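Local coordinates for DNA excision repair protein ERCC-6-like (Homo sapiens, PDB 5JNO), which acts as an ATP-dependent DNA translocase that senses tension on stretched, catenated DNA until it is resolved in anaphase, here represented by its N-terminal TPR region, at residues Glu2-Glu7 against Asp40-Glu45; Glu21-Lys24 against Glu30-Lys33. All coordinates share one frame; numbering follows the deposited sequence.

Helix 6-25 and helix 28-41 form a hairpin, and the two interactions sit near its two ends, on opposite sides of the chain's centre with their own centres 20 Å apart. Interaction 2 (21-24 with 30-33) lies beside the turn, with five residues between its segments, and is nested within the 32 residues that interaction 1 (2-7 with 40-45) encloses. Interaction 1 brings the lead-in to the first helix against the end of the second. Their nearest atoms are about 7 Å apart, so they do not touch. Interaction 2 lies within TPR 1 (12-45); interaction 1 joins residues ahead of the repeat to its far end, where another protein chain also binds.

Interaction 1: residues Glu2-Glu7 against Asp40-Glu45; sequences EALSPE and DIFPNE
Ile41, near the end of helix 28-41, is the first residue of segment 40-45 to meet Leu4: its branch methyl CG2 lies 4.2 Å from Leu4 CD1, and the two side chains cross at about a right angle. CG1 of Ile41 stands beside the backbone N (chi1 -59°), which turns CG2 anti to the backbone N and toward the leucine methyl. The same isoleucine also packs on Gln8, His11 and Tyr15 of helix 6-25. Phe42 follows. With its CG anti to the backbone N (chi1 -170°), its ring presents CD2 to the other methyl of Leu4, CD2, at 4.2 Å. The methyl comes at the ring obliquely, and again the side chains run roughly perpendicular. Leu4 therefore divides its two methyls between two successive residues, one aliphatic and one aromatic, while also touching Ala9. The contact is modest in area, 102 Å² over both segments, and entirely apolar. Phe42 has further partners: its ring meets that of Tyr12, and a basic side chain of the other protein chain makes a cation-pi interaction with it. Pro43 next packs on a polar side chain of that same chain, and Asn44 takes the N-cap position of the short helix 45-48. Across the contact, Ser5 OG caps the start of helix 6-25 by bonding Gln8 N. The lead-in to this helix, which precedes the repeat (12-45), thus packs against the end of the repeat's second helix, at the open end of the antiparallel helical hairpin typical of a TPR.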
ATOM      1  N   GLU B   2      -5.749   6.446 -12.726  1.00 89.52           N
ATOM      2  CA  GLU B   2      -6.228   7.064 -11.451  1.00 87.97           C
ATOM      3  C   GLU B   2      -5.286   7.027 -10.219  1.00 80.53           C
ATOM      4  O   GLU B   2      -4.673   5.988  -9.917  1.00 68.63           O
ATOM      5  CB  GLU B   2      -7.604   6.455 -11.090  1.00 97.17           C
ATOM      6  CG  GLU B   2      -8.543   7.283 -10.214  1.00 98.61           C
ATOM      7  CD  GLU B   2      -9.971   6.726 -10.241  1.00 98.47           C
ATOM      8  OE1 GLU B   2     -10.614   6.765 -11.316  1.00 98.78           O
ATOM      9  OE2 GLU B   2     -10.450   6.238  -9.196  1.00 86.48           O
ATOM     10  N   ALA B   3      -5.205   8.163  -9.506  1.00 68.61           N
ATOM     11  CA  ALA B   3      -4.392   8.273  -8.275  1.00 62.25           C
ATOM     12  C   ALA B   3      -5.159   7.758  -7.079  1.00 57.40           C
ATOM     13  O   ALA B   3      -6.356   8.020  -6.956  1.00 64.27           O
ATOM     14  CB  ALA B   3      -3.952   9.715  -8.021  1.00 58.78           C
ATOM     15  N   LEU B   4      -4.491   7.027  -6.193  1.00 50.69           N
ATOM     16  CA  LEU B   4      -5.151   6.563  -4.974  1.00 49.08           C
ATOM     17  C   LEU B   4      -5.358   7.752  -4.042  1.00 48.26           C
ATOM     18  O   LEU B   4      -4.384   8.388  -3.637  1.00 50.98           O
ATOM     19  CB  LEU B   4      -4.305   5.504  -4.253  1.00 49.97           C
ATOM     20  CG  LEU B   4      -4.944   4.841  -3.015  1.00 48.77           C
ATOM     21  CD1 LEU B   4      -6.139   3.946  -3.344  1.00 49.74           C
ATOM     22  CD2 LEU B   4      -3.897   4.020  -2.293  1.00 50.95           C
ATOM     23  N   SER B   5      -6.613   8.038  -3.719  1.00 46.26           N
ATOM     24  CA  SER B   5      -6.984   9.072  -2.758  1.00 45.28           C
ATOM     25  C   SER B   5      -6.852   8.546  -1.335  1.00 43.90           C
ATOM     26  O   SER B   5      -6.934   7.351  -1.099  1.00 47.44           O
ATOM     27  CB  SER B   5      -8.428   9.539  -2.998  1.00 46.50           C
ATOM     28  OG  SER B   5      -9.357   8.620  -2.448  1.00 46.45           O
ATOM     29  N   PRO B   6      -6.661   9.437  -0.364  1.00 45.81           N
ATOM     30  CA  PRO B   6      -6.622   8.964   1.005  1.00 44.73           C
ATOM     31  C   PRO B   6      -7.926   8.313   1.480  1.00 47.17           C
ATOM     32  O   PRO B   6      -7.897   7.466   2.360  1.00 45.10           O
ATOM     33  CB  PRO B   6      -6.330  10.232   1.794  1.00 47.02           C
ATOM     34  CG  PRO B   6      -5.572  11.090   0.836  1.00 48.01           C
ATOM     35  CD  PRO B   6      -6.231  10.847  -0.477  1.00 47.01           C
ATOM     36  N   GLU B   7      -9.043   8.739   0.899  1.00 50.20           N
ATOM     37  CA  GLU B   7     -10.361   8.164   1.145  1.00 54.67           C
ATOM     38  C   GLU B   7     -10.406   6.727   0.684  1.00 47.89           C
ATOM     39  O   GLU B   7     -10.845   5.858   1.411  1.00 49.65           O
ATOM     40  CB  GLU B   7     -11.457   8.943   0.387  1.00 58.47           C
ATOM     41  CG  GLU B   7     -11.672  10.381   0.841  1.00 63.24           C
ATOM     42  CD  GLU B   7     -10.876  11.427   0.047  1.00 62.15           C
ATOM     43  OE1 GLU B   7      -9.644  11.293  -0.169  1.00 59.44           O
ATOM     44  OE2 GLU B   7     -11.499  12.412  -0.357  1.00 67.40           O
ATOM     45  N   ASP B  40     -11.668  -4.142  -5.443  1.00 53.09           N
ATOM     46  CA  ASP B  40     -12.287  -3.161  -6.328  1.00 56.82           C
ATOM     47  C   ASP B  40     -11.650  -1.791  -6.230  1.00 56.18           C
ATOM     48  O   ASP B  40     -11.753  -1.016  -7.175  1.00 58.35           O
ATOM     49  CB  ASP B  40     -13.757  -2.971  -6.000  1.00 61.48           C
ATOM     50  CG  ASP B  40     -14.621  -4.182  -6.346  1.00 65.62           C
ATOM     51  OD1 ASP B  40     -14.180  -5.167  -7.004  1.00 62.30           O
ATOM     52  OD2 ASP B  40     -15.783  -4.109  -5.926  1.00 69.07           O
ATOM     53  N   ILE B  41     -11.055  -1.479  -5.083  1.00 54.46           N
ATOM     54  CA  ILE B  41     -10.323  -0.221  -4.905  1.00 54.09           C
ATOM     55  C   ILE B  41      -8.876  -0.374  -5.371  1.00 54.05           C
ATOM     56  O   ILE B  41      -8.378   0.462  -6.117  1.00 58.05           O
ATOM     57  CB  ILE B  41     -10.352   0.237  -3.426  1.00 55.61           C
ATOM     58  CG1 ILE B  41     -11.802   0.437  -2.965  1.00 53.29           C
ATOM     59  CG2 ILE B  41      -9.522   1.514  -3.233  1.00 57.16           C
ATOM     60  CD1 ILE B  41     -11.979   0.612  -1.478  1.00 52.22           C
ATOM     61  N   PHE B  42      -8.201  -1.436  -4.940  1.00 54.74           N
ATOM     62  CA  PHE B  42      -6.748  -1.563  -5.131  1.00 54.60           C
ATOM     63  C   PHE B  42      -6.388  -3.040  -5.311  1.00 55.82           C
ATOM     64  O   PHE B  42      -5.962  -3.710  -4.364  1.00 51.12           O
ATOM     65  CB  PHE B  42      -6.022  -0.947  -3.920  1.00 52.82           C
ATOM     66  CG  PHE B  42      -4.519  -0.788  -4.067  1.00 52.36           C
ATOM     67  CD1 PHE B  42      -3.787  -1.346  -5.126  1.00 56.00           C
ATOM     68  CD2 PHE B  42      -3.821  -0.077  -3.090  1.00 56.28           C
ATOM     69  CE1 PHE B  42      -2.418  -1.179  -5.218  1.00 59.01           C
ATOM     70  CE2 PHE B  42      -2.440   0.105  -3.180  1.00 56.59           C
ATOM     71  CZ  PHE B  42      -1.742  -0.451  -4.246  1.00 59.51           C
ATOM     72  N   PRO B  43      -6.542  -3.546  -6.544  1.00 59.25           N
ATOM     73  CA  PRO B  43      -6.300  -4.979  -6.736  1.00 62.00           C
ATOM     74  C   PRO B  43      -4.820  -5.323  -6.526  1.00 62.93           C
ATOM     75  O   PRO B  43      -3.968  -4.530  -6.908  1.00 64.15           O
ATOM     76  CB  PRO B  43      -6.738  -5.220  -8.198  1.00 63.75           C
ATOM     77  CG  PRO B  43      -6.724  -3.875  -8.856  1.00 63.08           C
ATOM     78  CD  PRO B  43      -7.021  -2.882  -7.776  1.00 59.52           C
ATOM     79  N   ASN B  44      -4.531  -6.459  -5.895  1.00 58.07           N
ATOM     80  CA  ASN B  44      -3.155  -6.936  -5.727  1.00 65.20           C
ATOM     81  C   ASN B  44      -3.113  -8.419  -5.415  1.00 67.84           C
ATOM     82  O   ASN B  44      -4.027  -8.944  -4.793  1.00 70.99           O
ATOM     83  CB  ASN B  44      -2.397  -6.154  -4.628  1.00 66.64           C
ATOM     84  CG  ASN B  44      -3.051  -6.268  -3.248  1.00 67.39           C
ATOM     85  OD1 ASN B  44      -4.030  -5.575  -2.952  1.00 71.86           O
ATOM     86  ND2 ASN B  44      -2.499  -7.124  -2.394  1.00 66.47           N
ATOM     87  N   GLU B  45      -2.027  -9.057  -5.828  1.00 72.99           N
ATOM     88  CA  GLU B  45      -1.782 -10.472  -5.631  1.00 79.68           C
ATOM     89  C   GLU B  45      -2.217 -10.996  -4.262  1.00 78.44           C
ATOM     90  O   GLU B  45      -2.886 -12.029  -4.199  1.00 73.25           O
ATOM     91  CB  GLU B  45      -0.289 -10.779  -5.882  1.00 93.16           C
ATOM     92  CG  GLU B  45       0.231 -12.161  -5.472  1.00104.80           C
ATOM     93  CD  GLU B  45      -0.640 -13.330  -5.936  1.00118.75           C
ATOM     94  OE1 GLU B  45      -1.474 -13.166  -6.853  1.00132.24           O
ATOM     95  OE2 GLU B  45      -0.497 -14.436  -5.371  1.00132.01           O
TER

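Interaction 2: residues Glu21-Lys24 against Glu30-Lys33; sequences EATK and EAFK
Ala22 CB overlaps the start of segment 30-33, lying 4.0 Å from Ala31 CB and 3.8 Å from the backbone N of Ala31. The two alanines point at each other, and with nothing longer than a methyl between them the helices come close: the CA atoms of Ala22 and Ala31 are 5.3 Å apart. On one flank, Ala22 CB also lies 4.1 Å from Glu30 CG, in the aliphatic part of that side chain. Glu30 has CG anti to its own backbone N (chi1 -179°) and then bends at chi2 (73°), so that its CB and CG skirt the methyl while the carboxylate leads away from helix 6-25. Ala31 CB makes a second contact, with Thr23 OG1 at 3.4 Å. That hydroxyl sits beside the threonine's backbone N (chi1 -62°) and is hydrogen-bonded to the carbonyl of Ala19, one turn earlier in helix 6-25, so its polar need is met within its own helix while it borders the methyl of Ala31. Glu30 N is in turn bonded to Asp27 OD1, a bond from the residue just before helix 28-41 to its first turn. The interface buries 127 Å² over both segments, with both alanines buried and Thr23 exposed. Such small-residue packing of two antiparallel helices beside a short connecting turn is characteristic of the helical hairpin of a TPR motif, to which both segments belong.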
ATOM      1  N   GLU B  21     -10.013 -10.303  10.120  1.00 64.15           N
ATOM      2  CA  GLU B  21     -10.676 -10.638  11.379  1.00 68.16           C
ATOM      3  C   GLU B  21     -11.801 -11.628  11.142  1.00 67.78           C
ATOM      4  O   GLU B  21     -11.914 -12.618  11.869  1.00 67.48           O
ATOM      5  CB  GLU B  21     -11.194  -9.389  12.083  1.00 74.47           C
ATOM      6  CG  GLU B  21     -10.099  -8.666  12.860  1.00 86.70           C
ATOM      7  CD  GLU B  21     -10.279  -7.147  12.946  1.00 97.35           C
ATOM      8  OE1 GLU B  21     -11.395  -6.636  12.702  1.00107.19           O
ATOM      9  OE2 GLU B  21      -9.286  -6.455  13.265  1.00 92.89           O
ATOM     10  N   ALA B  22     -12.596 -11.373  10.101  1.00 63.70           N
ATOM     11  CA  ALA B  22     -13.650 -12.288   9.671  1.00 61.10           C
ATOM     12  C   ALA B  22     -13.118 -13.696   9.377  1.00 63.61           C
ATOM     13  O   ALA B  22     -13.756 -14.697   9.737  1.00 63.66           O
ATOM     14  CB  ALA B  22     -14.385 -11.738   8.457  1.00 58.31           C
ATOM     15  N   THR B  23     -11.960 -13.770   8.732  1.00 64.13           N
ATOM     16  CA  THR B  23     -11.322 -15.051   8.429  1.00 65.95           C
ATOM     17  C   THR B  23     -10.911 -15.733   9.727  1.00 67.28           C
ATOM     18  O   THR B  23     -11.256 -16.899   9.920  1.00 64.98           O
ATOM     19  CB  THR B  23     -10.102 -14.890   7.484  1.00 67.34           C
ATOM     20  OG1 THR B  23     -10.527 -14.353   6.219  1.00 61.08           O
ATOM     21  CG2 THR B  23      -9.431 -16.240   7.249  1.00 66.78           C
ATOM     22  N   LYS B  24     -10.229 -14.999  10.619  1.00 64.96           N
ATOM     23  CA  LYS B  24      -9.921 -15.487  11.982  1.00 71.50           C
ATOM     24  C   LYS B  24     -11.146 -16.075  12.689  1.00 74.59           C
ATOM     25  O   LYS B  24     -11.052 -17.107  13.331  1.00 72.24           O
ATOM     26  CB  LYS B  24      -9.313 -14.404  12.895  1.00 75.98           C
ATOM     27  CG  LYS B  24      -7.791 -14.417  12.951  1.00 88.80           C
ATOM     28  CD  LYS B  24      -7.201 -13.816  11.679  1.00 96.88           C
ATOM     29  CE  LYS B  24      -5.689 -13.909  11.607  1.00104.70           C
ATOM     30  NZ  LYS B  24      -5.197 -13.167  10.411  1.00109.18           N
ATOM     31  N   GLU B  30     -18.359 -13.160   4.934  1.00 62.39           N
ATOM     32  CA  GLU B  30     -18.050 -11.760   5.184  1.00 66.73           C
ATOM     33  C   GLU B  30     -16.651 -11.417   4.662  1.00 60.99           C
ATOM     34  O   GLU B  30     -16.465 -10.395   4.000  1.00 64.44           O
ATOM     35  CB  GLU B  30     -18.143 -11.464   6.688  1.00 70.82           C
ATOM     36  CG  GLU B  30     -17.852 -10.012   7.099  1.00 73.24           C
ATOM     37  CD  GLU B  30     -18.958  -9.034   6.740  1.00 75.21           C
ATOM     38  OE1 GLU B  30     -20.029  -9.453   6.246  1.00 73.36           O
ATOM     39  OE2 GLU B  30     -18.747  -7.824   6.976  1.00 79.85           O
ATOM     40  N   ALA B  31     -15.683 -12.280   4.960  1.00 56.47           N
ATOM     41  CA  ALA B  31     -14.321 -12.124   4.455  1.00 56.09           C
ATOM     42  C   ALA B  31     -14.279 -11.976   2.925  1.00 57.11           C
ATOM     43  O   ALA B  31     -13.584 -11.088   2.393  1.00 52.08           O
ATOM     44  CB  ALA B  31     -13.469 -13.297   4.901  1.00 54.71           C
ATOM     45  N   PHE B  32     -15.032 -12.838   2.238  1.00 53.19           N
ATOM     46  CA  PHE B  32     -15.080 -12.870   0.776  1.00 54.39           C
ATOM     47  C   PHE B  32     -15.653 -11.573   0.262  1.00 57.48           C
ATOM     48  O   PHE B  32     -15.090 -10.974  -0.655  1.00 63.30           O
ATOM     49  CB  PHE B  32     -15.907 -14.079   0.262  1.00 57.66           C
ATOM     50  CG  PHE B  32     -16.033 -14.158  -1.247  1.00 57.92           C
ATOM     51  CD1 PHE B  32     -17.079 -13.525  -1.907  1.00 63.22           C
ATOM     52  CD2 PHE B  32     -15.135 -14.892  -2.002  1.00 59.44           C
ATOM     53  CE1 PHE B  32     -17.221 -13.612  -3.292  1.00 67.35           C
ATOM     54  CE2 PHE B  32     -15.259 -14.974  -3.388  1.00 63.00           C
ATOM     55  CZ  PHE B  32     -16.303 -14.336  -4.034  1.00 67.19           C
ATOM     56  N   LYS B  33     -16.771 -11.145   0.840  1.00 59.13           N
ATOM     57  CA  LYS B  33     -17.374  -9.876   0.478  1.00 65.16           C
ATOM     58  C   LYS B  33     -16.360  -8.721   0.691  1.00 61.16           C
ATOM     59  O   LYS B  33     -16.162  -7.911  -0.209  1.00 58.54           O
ATOM     60  CB  LYS B  33     -18.626  -9.641   1.308  1.00 74.20           C
ATOM     61  CG  LYS B  33     -19.329  -8.313   1.059  1.00 83.44           C
ATOM     62  CD  LYS B  33     -20.431  -8.081   2.094  1.00 93.30           C
ATOM     63  CE  LYS B  33     -20.635  -6.603   2.401  1.00 95.97           C
ATOM     64  NZ  LYS B  33     -21.338  -6.454   3.700  1.00101.28           N
TER